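Local coordinates for protein chitinase A (Cycas revoluta, PDB 4MNK) that probably hydrolyses chitin as a class V chitinase of glycosyl hydrolase family 18, and here holds bound N-acetylglucosamine oligomers, at residues L5-P11 with F28-A34; F241-L247 with D298-Y304; L269-E273 with Q332-L338. All coordinates share one frame; numbering follows the deposited sequence. Where two conformers were deposited one is given.

Overall arrangement
All three contacts belong to a family 18 chitinase built on a TIM barrel. Interaction 1 pairs two parallel barrel strands and is deeply buried. Interaction 2 is an antiparallel pair beyond the barrel wall, also mostly buried, its centre about 27 Å from that of interaction 1. Interaction 3 is partly buried and joins two helix starts rather than two strands. Interactions 2 and 3 touch: Gly242 N lies 2.8 Å from Leu269 O, and both contacts reach the same bound sugar, through Phe241 and Gln332. Interactions 1 and 2 are backbone ladders flanked by rings. Interaction 3 has one backbone bond, a Phe271-Leu338 ring contact, and a carboxylate and water at a helix start.

Interaction 1: residues L5-P11 with F28-A34; sequences LKVGFWP and FTHLYYA
Strands 5-11 and 30-36 are parallel neighbours in the TIM barrel wall, and Phe9 meets Tyr32 on the side that faces into the barrel. Gly8 N donates to His30 O, and Gly8 O takes Tyr32 N at 2.8 Å. Trp10 continues the ladder through Tyr32 O and Ala34 N. The start is different. Lys6 O accepts both Thr29 N (2.8 Å) and His30 N (3.2 Å), the first in the carbonyl plane on a lone pair, the second from above it. Thr29 OG1 accepts Lys6 N at 2.9 Å and also bonds His30 ND1.

Tyr32 CB sits over one face of the Phe9 ring. The two rings run side by side in the same direction, with planes at 36°, and Phe9 CE2 comes 3.3 Å from Tyr32 CD2. Val7 turns CG1 away from its backbone N (chi1 180°), which lays it 3.3 Å from Tyr32 CE1. Tyr32 OH is hydrogen-bonded to Thr157 OG1 and Asn188 ND2 across the barrel. On the other face, Tyr33 CE1 meets the edge of the Trp10 indole at CZ3, 3.6 Å away, near helix 52-63. Phe28 CE1 lies 3.6 Å from Gly8 CA, where a side chain on Gly8 would clash.

The chemistry implies a pairing held by backbone bonds along its length, with Thr29 OG1 extending the polar grip at its start and one aromatic pair packed on each face.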
loop_
_atom_site.group_PDB
_atom_site.type_symbol
_atom_site.label_atom_id
_atom_site.label_comp_id
_atom_site.label_asym_id
_atom_site.label_seq_id
_atom_site.Cartn_x
_atom_site.Cartn_y
_atom_site.Cartn_z
ATOM N N LEU A 5 5.417 -2.433 -13.395
ATOM C CA LEU A 5 5.099 -3.116 -12.146
ATOM C C LEU A 5 3.601 -3.059 -11.867
ATOM O O LEU A 5 3.012 -1.979 -11.802
ATOM C CB LEU A 5 5.899 -2.511 -10.986
ATOM C CG LEU A 5 7.428 -2.563 -11.132
ATOM C CD1 LEU A 5 8.102 -1.548 -10.223
ATOM C CD2 LEU A 5 7.969 -3.960 -10.868
ATOM N N LYS A 6 2.992 -4.233 -11.731
ATOM C CA LYS A 6 1.571 -4.354 -11.420
ATOM C C LYS A 6 1.480 -5.097 -10.096
ATOM O O LYS A 6 1.618 -6.321 -10.042
ATOM C CB LYS A 6 0.837 -5.103 -12.534
ATOM C CG LYS A 6 0.973 -4.455 -13.907
ATOM C CD LYS A 6 0.284 -5.280 -14.986
ATOM C CE LYS A 6 0.302 -4.559 -16.325
ATOM N NZ LYS A 6 -0.209 -5.417 -17.431
ATOM N N VAL A 7 1.274 -4.343 -9.021
ATOM C CA VAL A 7 1.494 -4.852 -7.672
ATOM C C VAL A 7 0.183 -4.994 -6.902
ATOM O O VAL A 7 -0.697 -4.137 -6.991
ATOM C CB VAL A 7 2.485 -3.937 -6.909
ATOM C CG1 VAL A 7 2.729 -4.437 -5.505
ATOM C CG2 VAL A 7 3.808 -3.841 -7.656
ATOM N N GLY A 8 0.051 -6.087 -6.154
ATOM C CA GLY A 8 -1.118 -6.301 -5.305
ATOM C C GLY A 8 -0.730 -6.783 -3.924
ATOM O O GLY A 8 0.180 -7.603 -3.783
ATOM N N PHE A 9 -1.425 -6.275 -2.910
ATOM C CA PHE A 9 -1.220 -6.698 -1.528
ATOM C C PHE A 9 -2.335 -7.627 -1.080
ATOM O O PHE A 9 -3.516 -7.288 -1.202
ATOM C CB PHE A 9 -1.203 -5.484 -0.598
ATOM C CG PHE A 9 0.082 -4.715 -0.621
ATOM C CD1 PHE A 9 0.338 -3.791 -1.630
ATOM C CD2 PHE A 9 1.036 -4.901 0.375
ATOM C CE1 PHE A 9 1.530 -3.075 -1.655
ATOM C CE2 PHE A 9 2.229 -4.185 0.361
ATOM C CZ PHE A 9 2.474 -3.270 -0.658
ATOM N N TRP A 10 -1.955 -8.793 -0.555
ATOM C CA TRP A 10 -2.904 -9.732 0.040
ATOM C C TRP A 10 -2.695 -9.781 1.545
ATOM O O TRP A 10 -1.616 -10.162 2.004
ATOM C CB TRP A 10 -2.750 -11.136 -0.549
ATOM C CG TRP A 10 -3.726 -12.106 0.061
ATOM C CD1 TRP A 10 -5.047 -12.232 -0.250
ATOM C CD2 TRP A 10 -3.466 -13.054 1.110
ATOM N NE1 TRP A 10 -5.625 -13.208 0.527
ATOM C CE2 TRP A 10 -4.680 -13.727 1.373
ATOM C CE3 TRP A 10 -2.326 -13.402 1.850
ATOM C CZ2 TRP A 10 -4.790 -14.733 2.342
ATOM C CZ3 TRP A 10 -2.435 -14.403 2.815
ATOM C CH2 TRP A 10 -3.660 -15.056 3.048
ATOM N N PRO A 11 -3.726 -9.407 2.323
ATOM C CA PRO A 11 -3.582 -9.433 3.769
ATOM C C PRO A 11 -4.008 -10.775 4.358
ATOM O O PRO A 11 -5.093 -11.285 4.050
ATOM C CB PRO A 11 -4.508 -8.309 4.221
ATOM C CG PRO A 11 -5.604 -8.294 3.198
ATOM C CD PRO A 11 -5.048 -8.893 1.919
ATOM N N PHE A 28 -1.163 -9.354 -12.309
ATOM C CA PHE A 28 -0.088 -8.805 -11.487
ATOM C C PHE A 28 1.280 -9.294 -11.929
ATOM O O PHE A 28 1.406 -10.359 -12.536
ATOM C CB PHE A 28 -0.307 -9.168 -10.015
ATOM C CG PHE A 28 -1.582 -8.624 -9.449
ATOM C CD1 PHE A 28 -1.640 -7.323 -8.971
ATOM C CD2 PHE A 28 -2.735 -9.406 -9.410
ATOM C CE1 PHE A 28 -2.824 -6.808 -8.455
ATOM C CE2 PHE A 28 -3.924 -8.896 -8.897
ATOM C CZ PHE A 28 -3.966 -7.596 -8.419
ATOM N N THR A 29 2.300 -8.500 -11.615
ATOM C CA THR A 29 3.691 -8.920 -11.750
ATOM C C THR A 29 4.273 -9.287 -10.382
ATOM O O THR A 29 5.181 -10.112 -10.294
ATOM C CB THR A 29 4.564 -7.816 -12.383
ATOM O OG1 THR A 29 4.529 -6.646 -11.560
ATOM C CG2 THR A 29 4.073 -7.462 -13.785
ATOM N N HIS A 30 3.750 -8.666 -9.324
ATOM C CA HIS A 30 4.242 -8.878 -7.959
ATOM C C HIS A 30 3.088 -8.898 -6.975
ATOM O O HIS A 30 2.198 -8.042 -7.029
ATOM C CB HIS A 30 5.250 -7.795 -7.562
ATOM C CG HIS A 30 6.478 -7.777 -8.417
ATOM N ND1 HIS A 30 6.494 -7.236 -9.684
ATOM C CD2 HIS A 30 7.723 -8.261 -8.196
ATOM C CE1 HIS A 30 7.701 -7.375 -10.203
ATOM N NE2 HIS A 30 8.465 -7.994 -9.321
ATOM N N LEU A 31 3.103 -9.886 -6.085
ATOM C CA LEU A 31 2.085 -10.009 -5.048
ATOM C C LEU A 31 2.741 -10.056 -3.679
ATOM O O LEU A 31 3.703 -10.797 -3.465
ATOM C CB LEU A 31 1.216 -11.245 -5.281
ATOM C CG LEU A 31 0.241 -11.143 -6.454
ATOM C CD1 LEU A 31 -0.263 -12.522 -6.842
ATOM C CD2 LEU A 31 -0.914 -10.198 -6.128
ATOM N N TYR A 32 2.217 -9.247 -2.765
ATOM C CA TYR A 32 2.765 -9.129 -1.424
ATOM C C TYR A 32 1.901 -9.867 -0.413
ATOM O O TYR A 32 0.666 -9.807 -0.467
ATOM C CB TYR A 32 2.828 -7.665 -0.999
ATOM C CG TYR A 32 3.899 -6.794 -1.626
ATOM C CD1 TYR A 32 4.042 -6.679 -3.012
ATOM C CD2 TYR A 32 4.728 -6.027 -0.820
ATOM C CE1 TYR A 32 5.017 -5.845 -3.565
ATOM C CE2 TYR A 32 5.685 -5.188 -1.364
ATOM C CZ TYR A 32 5.827 -5.101 -2.728
ATOM O OH TYR A 32 6.780 -4.259 -3.246
ATOM N N TYR A 33 2.570 -10.547 0.514
ATOM C CA TYR A 33 1.945 -11.119 1.698
ATOM C C TYR A 33 2.069 -10.096 2.826
ATOM O O TYR A 33 3.177 -9.684 3.169
ATOM C CB TYR A 33 2.666 -12.415 2.071
ATOM C CG TYR A 33 2.088 -13.186 3.237
ATOM C CD1 TYR A 33 1.381 -14.365 3.024
ATOM C CD2 TYR A 33 2.273 -12.758 4.554
ATOM C CE1 TYR A 33 0.856 -15.090 4.082
ATOM C CE2 TYR A 33 1.743 -13.480 5.625
ATOM C CZ TYR A 33 1.039 -14.646 5.375
ATOM O OH TYR A 33 0.513 -15.378 6.420
ATOM N N ALA A 34 0.936 -9.694 3.398
ATOM C CA ALA A 34 0.900 -8.698 4.475
ATOM C C ALA A 34 0.233 -9.305 5.717
ATOM O O ALA A 34 -0.922 -9.708 5.634
ATOM C CB ALA A 34 0.133 -7.459 4.010
#

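Interaction 2: residues F241-L247 with D298-Y304; sequences FGRSWLL and DNVWVGY. With NAG (2-acetamido-2-deoxy-beta-D-glucopyranose), chain B.
Trp245 carries CG beside its backbone N (chi1 -76°), while Trp301 swings CG over beside its carbonyl carbon (chi1 -165°), and this brings the two indoles together. They stand on one face of the antiparallel pair formed by 241-247 and 300-304. Strand 234-247 runs on past the TIM barrel, where its 241-247 part pairs with 300-304, consistent with the small insertion domain of class V chitinases. The indoles lie side by side with six-membered rings at 76°, and Trp245 CE3 is 3.5 Å from Trp301 CE3. Leu247 crosses the base of Trp301, with CD2 at 3.8 Å from Trp301 CB. Both indole nitrogens bond to backbone oxygens, Trp245 to Glu199 and Trp301 to Val253. Tyr294 stacks on Trp301.

Trp245 and Trp301 are a hydrogen-bonded pair, with Trp245 N to Trp301 O at 2.8 Å. Arg243 and Gly303 form another such pair. Leu247 N closes the far end on Asn299 O at 2.7 Å. Gly242 CA passes 3.0 Å from Gly303 O, and a side chain on Gly242 would clash there. On the opposite face, Leu246 CD2 touches Val300 CG2. A water bridges Leu247 O and Asn299 ND2.

Near the barrel, Arg243 forms a salt bridge with Asp193, another residue of the sugar pocket. Beside it, the acetamido methyl C8 of the bound sugar sits over the centre of the Phe241 ring, 3.7 Å from Phe241 CD2.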
loop_
_atom_site.group_PDB
_atom_site.type_symbol
_atom_site.label_atom_id
_atom_site.label_comp_id
_atom_site.label_asym_id
_atom_site.label_seq_id
_atom_site.Cartn_x
_atom_site.Cartn_y
_atom_site.Cartn_z
ATOM N N PHE A 241 -10.629 0.027 -1.515
ATOM C CA PHE A 241 -11.649 0.337 -0.535
ATOM C C PHE A 241 -11.991 1.814 -0.661
ATOM O O PHE A 241 -11.211 2.597 -1.213
ATOM C CB PHE A 241 -11.143 0.038 0.882
ATOM C CG PHE A 241 -10.023 0.941 1.330
ATOM C CD1 PHE A 241 -8.700 0.646 1.014
ATOM C CD2 PHE A 241 -10.291 2.101 2.056
ATOM C CE1 PHE A 241 -7.664 1.486 1.415
ATOM C CE2 PHE A 241 -9.257 2.946 2.461
ATOM C CZ PHE A 241 -7.943 2.636 2.139
ATOM N N GLY A 242 -13.156 2.182 -0.144
ATOM C CA GLY A 242 -13.569 3.572 -0.074
ATOM C C GLY A 242 -13.706 4.022 1.364
ATOM O O GLY A 242 -13.760 3.197 2.278
ATOM N N ARG A 243 -13.742 5.336 1.557
ATOM C CA ARG A 243 -14.008 5.926 2.863
ATOM C C ARG A 243 -15.454 6.395 2.911
ATOM O O ARG A 243 -15.943 7.026 1.968
ATOM C CB ARG A 243 -13.050 7.084 3.146
ATOM C CG ARG A 243 -11.609 6.661 3.395
ATOM C CD ARG A 243 -11.424 6.157 4.811
ATOM N NE ARG A 243 -10.121 5.532 5.003
ATOM C CZ ARG A 243 -9.823 4.724 6.015
ATOM N NH1 ARG A 243 -10.736 4.436 6.936
ATOM N NH2 ARG A 243 -8.611 4.199 6.105
ATOM N N SER A 244 -16.131 6.081 4.010
ATOM C CA SER A 244 -17.558 6.339 4.123
ATOM C C SER A 244 -17.899 7.288 5.260
ATOM O O SER A 244 -17.201 7.345 6.280
ATOM C CB SER A 244 -18.315 5.025 4.309
ATOM O OG SER A 244 -17.960 4.430 5.541
ATOM N N TRP A 245 -19.001 8.007 5.067
ATOM C CA TRP A 245 -19.529 8.958 6.031
ATOM C C TRP A 245 -21.020 8.708 6.207
ATOM O O TRP A 245 -21.676 8.144 5.323
ATOM C CB TRP A 245 -19.406 10.379 5.490
ATOM C CG TRP A 245 -18.060 11.036 5.493
ATOM C CD1 TRP A 245 -17.584 11.921 6.418
ATOM C CD2 TRP A 245 -17.052 10.937 4.479
ATOM N NE1 TRP A 245 -16.333 12.356 6.061
ATOM C CE2 TRP A 245 -15.981 11.768 4.876
ATOM C CE3 TRP A 245 -16.937 10.209 3.289
ATOM C CZ2 TRP A 245 -14.817 11.904 4.116
ATOM C CZ3 TRP A 245 -15.771 10.339 2.538
ATOM C CH2 TRP A 245 -14.728 11.180 2.957
ATOM N N LEU A 246 -21.550 9.161 7.340
ATOM C CA LEU A 246 -22.988 9.333 7.506
ATOM C C LEU A 246 -23.321 10.793 7.227
ATOM O O LEU A 246 -22.700 11.696 7.796
ATOM C CB LEU A 246 -23.436 8.935 8.915
ATOM C CG LEU A 246 -23.211 7.478 9.331
ATOM C CD1 LEU A 246 -23.636 7.261 10.775
ATOM C CD2 LEU A 246 -23.946 6.514 8.409
ATOM N N LEU A 247 -24.286 11.020 6.340
ATOM C CA LEU A 247 -24.670 12.370 5.939
ATOM C C LEU A 247 -25.510 13.058 7.002
ATOM O O LEU A 247 -26.350 12.426 7.650
ATOM C CB LEU A 247 -25.438 12.342 4.615
ATOM C CG LEU A 247 -24.684 11.850 3.377
ATOM C CD1 LEU A 247 -25.650 11.629 2.230
ATOM C CD2 LEU A 247 -23.579 12.817 2.974
ATOM N N ASP A 298 -29.709 7.092 0.943
ATOM C CA ASP A 298 -30.211 7.600 2.217
ATOM C C ASP A 298 -29.121 8.417 2.930
ATOM O O ASP A 298 -28.637 9.393 2.359
ATOM C CB ASP A 298 -30.797 6.458 3.058
ATOM C CG ASP A 298 -31.970 5.780 2.362
ATOM O OD1 ASP A 298 -32.815 6.500 1.785
ATOM O OD2 ASP A 298 -32.047 4.533 2.371
ATOM N N ASN A 299 -28.708 8.019 4.131
ATOM C CA ASN A 299 -27.684 8.778 4.861
ATOM C C ASN A 299 -26.248 8.249 4.738
ATOM O O ASN A 299 -25.369 8.672 5.487
ATOM C CB ASN A 299 -28.075 8.942 6.339
ATOM C CG ASN A 299 -28.016 7.641 7.115
ATOM O OD1 ASN A 299 -28.257 6.561 6.570
ATOM N ND2 ASN A 299 -27.701 7.738 8.402
ATOM N N VAL A 300 -26.004 7.339 3.796
ATOM C CA VAL A 300 -24.672 6.752 3.630
ATOM C C VAL A 300 -24.004 7.250 2.346
ATOM O O VAL A 300 -24.612 7.237 1.277
ATOM C CB VAL A 300 -24.721 5.199 3.679
ATOM C CG1 VAL A 300 -23.345 4.596 3.429
ATOM C CG2 VAL A 300 -25.262 4.724 5.023
ATOM N N TRP A 301 -22.752 7.686 2.472
ATOM C CA TRP A 301 -21.982 8.253 1.369
ATOM C C TRP A 301 -20.597 7.626 1.400
ATOM O O TRP A 301 -19.969 7.564 2.456
ATOM C CB TRP A 301 -21.857 9.762 1.575
ATOM C CG TRP A 301 -21.409 10.600 0.399
ATOM C CD1 TRP A 301 -22.213 11.340 -0.417
ATOM C CD2 TRP A 301 -20.061 10.837 -0.049
ATOM N NE1 TRP A 301 -21.462 12.010 -1.351
ATOM C CE2 TRP A 301 -20.138 11.721 -1.151
ATOM C CE3 TRP A 301 -18.801 10.387 0.366
ATOM C CZ2 TRP A 301 -19.004 12.166 -1.840
ATOM C CZ3 TRP A 301 -17.671 10.828 -0.331
ATOM C CH2 TRP A 301 -17.784 11.708 -1.418
ATOM N N VAL A 302 -20.114 7.170 0.250
ATOM C CA VAL A 302 -18.787 6.562 0.178
ATOM C C VAL A 302 -18.007 7.092 -1.027
ATOM O O VAL A 302 -18.548 7.185 -2.127
ATOM C CB VAL A 302 -18.865 5.001 0.191
ATOM C CG1 VAL A 302 -19.637 4.468 -1.018
ATOM C CG2 VAL A 302 -17.468 4.376 0.281
ATOM N N GLY A 303 -16.747 7.458 -0.799
ATOM C CA GLY A 303 -15.847 7.888 -1.869
ATOM C C GLY A 303 -14.820 6.806 -2.137
ATOM O O GLY A 303 -14.275 6.221 -1.199
ATOM N N TYR A 304 -14.550 6.541 -3.413
ATOM C CA TYR A 304 -13.737 5.389 -3.809
ATOM C C TYR A 304 -13.232 5.554 -5.236
ATOM O O TYR A 304 -13.529 6.550 -5.905
ATOM C CB TYR A 304 -14.557 4.091 -3.694
ATOM C CG TYR A 304 -15.809 4.108 -4.546
ATOM C CD1 TYR A 304 -15.854 3.446 -5.775
ATOM C CD2 TYR A 304 -16.941 4.817 -4.139
ATOM C CE1 TYR A 304 -17.003 3.481 -6.569
ATOM C CE2 TYR A 304 -18.087 4.859 -4.922
ATOM C CZ TYR A 304 -18.110 4.192 -6.131
ATOM O OH TYR A 304 -19.256 4.249 -6.889
HETATM C C1 NAG B . -5.431 -1.787 6.922
HETATM C C2 NAG B . -6.846 -2.312 6.709
HETATM C C3 NAG B . -7.352 -3.016 7.966
HETATM C C4 NAG B . -6.345 -4.039 8.506
HETATM C C5 NAG B . -4.902 -3.510 8.486
HETATM C C6 NAG B . -3.890 -4.631 8.716
HETATM C C7 NAG B . -8.230 -1.101 5.102
HETATM C C8 NAG B . -9.153 0.060 4.880
HETATM N N2 NAG B . -7.749 -1.237 6.338
HETATM O O3 NAG B . -8.573 -3.656 7.667
HETATM O O4 NAG B . -6.689 -4.364 9.840
HETATM O O5 NAG B . -4.583 -2.867 7.261
HETATM O O6 NAG B . -3.888 -5.524 7.622
HETATM O O7 NAG B . -7.959 -1.861 4.173
HETATM O O HOH W 1 -27.057 10.419 9.515
#

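Interaction 3: residues L269-E273 with Q332-L338; sequences LSFSE and QDIDAIL. With NAG (2-acetamido-2-deoxy-beta-D-glucopyranose), chain B.
The backbone of Ser272, in the first turn of helix 271-279, donates its N-H to Gln332 O at 2.9 Å, nearly in line with the C=O bond. A type I turn from Asp333 to Ala336 then leads into helix 337-346, so the contact joins the start of helix 271-279, which follows strand 262-270, to that of the C-terminal helix.

Phe271 is central on the apolar side. Its CG points away from its backbone N (chi1 -178°), which sends the ring toward the second helix. Leu338 comes from the opposite direction and sets CD1 over the centre of one ring face, 3.6 Å from Phe271 CD2. Ile337 CB adds a touch at Phe271 CE1. The Asp333 carboxylate lies alongside the ring with its plane turned by 52°, its CG 3.6 Å from Phe271 CD1.

That carboxylate also holds the helix start. Its OD2 takes Leu338 N on the syn lone pair at 2.8 Å. Its OD1 is met by Ile337 N from above the carboxylate plane at 3.0 Å. A water donates to OD1 and bonds Ser272 OG and Asp335 N, tying the two segments. Were Asp333 an alanine, Ile337 N and Leu338 N would probably lose their acceptors, the water one partner, and a gap would open beside Phe271 CD1.

Ser270 caps the other helix, its OG accepting Glu273 N at 3.0 Å. Ser270 CB packs on Gln332 CB. Beyond it Gln332 runs extended, and NE2 donates to the acetamido O7 of the bound sugar at 2.9 Å in a bent bond (132°), while OE1 is held by Ser329 N.

The N-terminus of helix 337-346, with two N-H groups on the carboxylate, probably stabilises the negative charge of Asp333, and Gln332 links this packing to the sugar pocket.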
loop_
_atom_site.group_PDB
_atom_site.type_symbol
_atom_site.label_atom_id
_atom_site.label_comp_id
_atom_site.label_asym_id
_atom_site.label_seq_id
_atom_site.Cartn_x
_atom_site.Cartn_y
_atom_site.Cartn_z
ATOM N N LEU A 269 -15.151 0.777 3.377
ATOM C CA LEU A 269 -15.964 -0.206 2.676
ATOM C C LEU A 269 -15.193 -0.742 1.477
ATOM O O LEU A 269 -14.672 0.036 0.681
ATOM C CB LEU A 269 -17.263 0.449 2.212
ATOM C CG LEU A 269 -18.460 -0.469 1.980
ATOM C CD1 LEU A 269 -18.779 -1.256 3.242
ATOM C CD2 LEU A 269 -19.668 0.335 1.524
ATOM N N SER A 270 -15.117 -2.067 1.351
ATOM C CA SER A 270 -14.400 -2.693 0.235
ATOM C C SER A 270 -15.088 -2.354 -1.083
ATOM O O SER A 270 -16.301 -2.113 -1.111
ATOM C CB SER A 270 -14.347 -4.208 0.410
ATOM O OG SER A 270 -15.613 -4.787 0.146
ATOM N N PHE A 271 -14.325 -2.340 -2.174
ATOM C CA PHE A 271 -14.907 -2.115 -3.494
ATOM C C PHE A 271 -16.060 -3.078 -3.774
ATOM O O PHE A 271 -17.100 -2.669 -4.286
ATOM C CB PHE A 271 -13.847 -2.215 -4.591
ATOM C CG PHE A 271 -14.379 -1.947 -5.969
ATOM C CD1 PHE A 271 -14.570 -2.987 -6.870
ATOM C CD2 PHE A 271 -14.702 -0.652 -6.362
ATOM C CE1 PHE A 271 -15.067 -2.739 -8.146
ATOM C CE2 PHE A 271 -15.202 -0.394 -7.637
ATOM C CZ PHE A 271 -15.381 -1.441 -8.528
ATOM N N SER A 272 -15.878 -4.352 -3.426
ATOM C CA SER A 272 -16.926 -5.353 -3.620
ATOM C C SER A 272 -18.205 -4.998 -2.853
ATOM O O SER A 272 -19.310 -5.142 -3.382
ATOM C CB SER A 272 -16.423 -6.748 -3.248
ATOM O OG SER A 272 -15.393 -7.149 -4.133
ATOM N N GLU A 273 -18.055 -4.507 -1.626
ATOM C CA GLU A 273 -19.211 -4.061 -0.853
ATOM C C GLU A 273 -19.833 -2.789 -1.437
ATOM O O GLU A 273 -21.045 -2.601 -1.356
ATOM C CB GLU A 273 -18.870 -3.888 0.629
ATOM C CG GLU A 273 -18.620 -5.202 1.386
ATOM C CD GLU A 273 -19.835 -6.136 1.443
ATOM O OE1 GLU A 273 -20.979 -5.682 1.216
ATOM O OE2 GLU A 273 -19.638 -7.338 1.727
ATOM N N GLN A 332 -10.323 -7.064 -1.376
ATOM C CA GLN A 332 -11.413 -6.085 -1.357
ATOM C C GLN A 332 -12.121 -5.909 -2.704
ATOM O O GLN A 332 -13.128 -5.201 -2.789
ATOM C CB GLN A 332 -10.894 -4.739 -0.854
ATOM C CG GLN A 332 -10.379 -4.753 0.578
ATOM C CD GLN A 332 -9.647 -3.471 0.947
ATOM O OE1 GLN A 332 -9.005 -2.837 0.102
ATOM N NE2 GLN A 332 -9.733 -3.087 2.211
ATOM N N ASP A 333 -11.582 -6.541 -3.746
ATOM C CA ASP A 333 -12.181 -6.547 -5.079
ATOM C C ASP A 333 -12.217 -8.004 -5.527
ATOM O O ASP A 333 -11.356 -8.466 -6.288
ATOM C CB ASP A 333 -11.352 -5.676 -6.032
ATOM C CG ASP A 333 -11.991 -5.497 -7.406
ATOM O OD1 ASP A 333 -12.971 -6.195 -7.754
ATOM O OD2 ASP A 333 -11.485 -4.638 -8.156
ATOM N N ILE A 334 -13.214 -8.730 -5.033
ATOM C CA ILE A 334 -13.233 -10.188 -5.177
ATOM C C ILE A 334 -13.303 -10.658 -6.631
ATOM O O ILE A 334 -12.765 -11.713 -6.964
ATOM C CB ILE A 334 -14.306 -10.874 -4.278
ATOM C CG1 ILE A 334 -15.729 -10.498 -4.703
ATOM C CG2 ILE A 334 -14.059 -10.547 -2.802
ATOM C CD1 ILE A 334 -16.809 -11.386 -4.100
ATOM N N ASP A 335 -13.931 -9.862 -7.493
ATOM C CA ASP A 335 -14.030 -10.190 -8.916
ATOM C C ASP A 335 -12.886 -9.597 -9.748
ATOM O O ASP A 335 -12.862 -9.739 -10.973
ATOM C CB ASP A 335 -15.393 -9.759 -9.472
ATOM C CG ASP A 335 -16.542 -10.570 -8.895
ATOM O OD1 ASP A 335 -16.416 -11.809 -8.820
ATOM O OD2 ASP A 335 -17.570 -9.970 -8.519
ATOM N N ALA A 336 -11.942 -8.946 -9.067
ATOM C CA ALA A 336 -10.779 -8.304 -9.699
ATOM C C ALA A 336 -11.145 -7.349 -10.846
ATOM O O ALA A 336 -10.479 -7.311 -11.884
ATOM C CB ALA A 336 -9.754 -9.353 -10.155
ATOM N N ILE A 337 -12.203 -6.570 -10.633
ATOM C CA ILE A 337 -12.677 -5.605 -11.621
ATOM C C ILE A 337 -11.631 -4.517 -11.871
ATOM O O ILE A 337 -11.274 -4.230 -13.016
ATOM C CB ILE A 337 -14.023 -4.966 -11.175
ATOM C CG1 ILE A 337 -15.092 -6.044 -10.923
ATOM C CG2 ILE A 337 -14.492 -3.889 -12.168
ATOM C CD1 ILE A 337 -15.400 -6.962 -12.108
ATOM N N LEU A 338 -11.129 -3.929 -10.792
ATOM C CA LEU A 338 -10.187 -2.825 -10.918
ATOM C C LEU A 338 -8.775 -3.270 -11.321
ATOM O O LEU A 338 -8.150 -2.613 -12.150
ATOM C CB LEU A 338 -10.207 -1.933 -9.672
ATOM C CG LEU A 338 -11.584 -1.343 -9.340
ATOM C CD1 LEU A 338 -11.507 -0.485 -8.098
ATOM C CD2 LEU A 338 -12.161 -0.543 -10.508
HETATM C C1 NAG B . -5.431 -1.787 6.922
HETATM C C2 NAG B . -6.846 -2.312 6.709
HETATM C C3 NAG B . -7.352 -3.016 7.966
HETATM C C4 NAG B . -6.345 -4.039 8.506
HETATM C C5 NAG B . -4.902 -3.510 8.486
HETATM C C6 NAG B . -3.890 -4.631 8.716
HETATM C C7 NAG B . -8.230 -1.101 5.102
HETATM C C8 NAG B . -9.153 0.060 4.880
HETATM N N2 NAG B . -7.749 -1.237 6.338
HETATM O O3 NAG B . -8.573 -3.656 7.667
HETATM O O4 NAG B . -6.689 -4.364 9.840
HETATM O O5 NAG B . -4.583 -2.867 7.261
HETATM O O6 NAG B . -3.888 -5.524 7.622
HETATM O O7 NAG B . -7.959 -1.861 4.173
HETATM O O HOH W 2 -15.336 -7.260 -6.876
#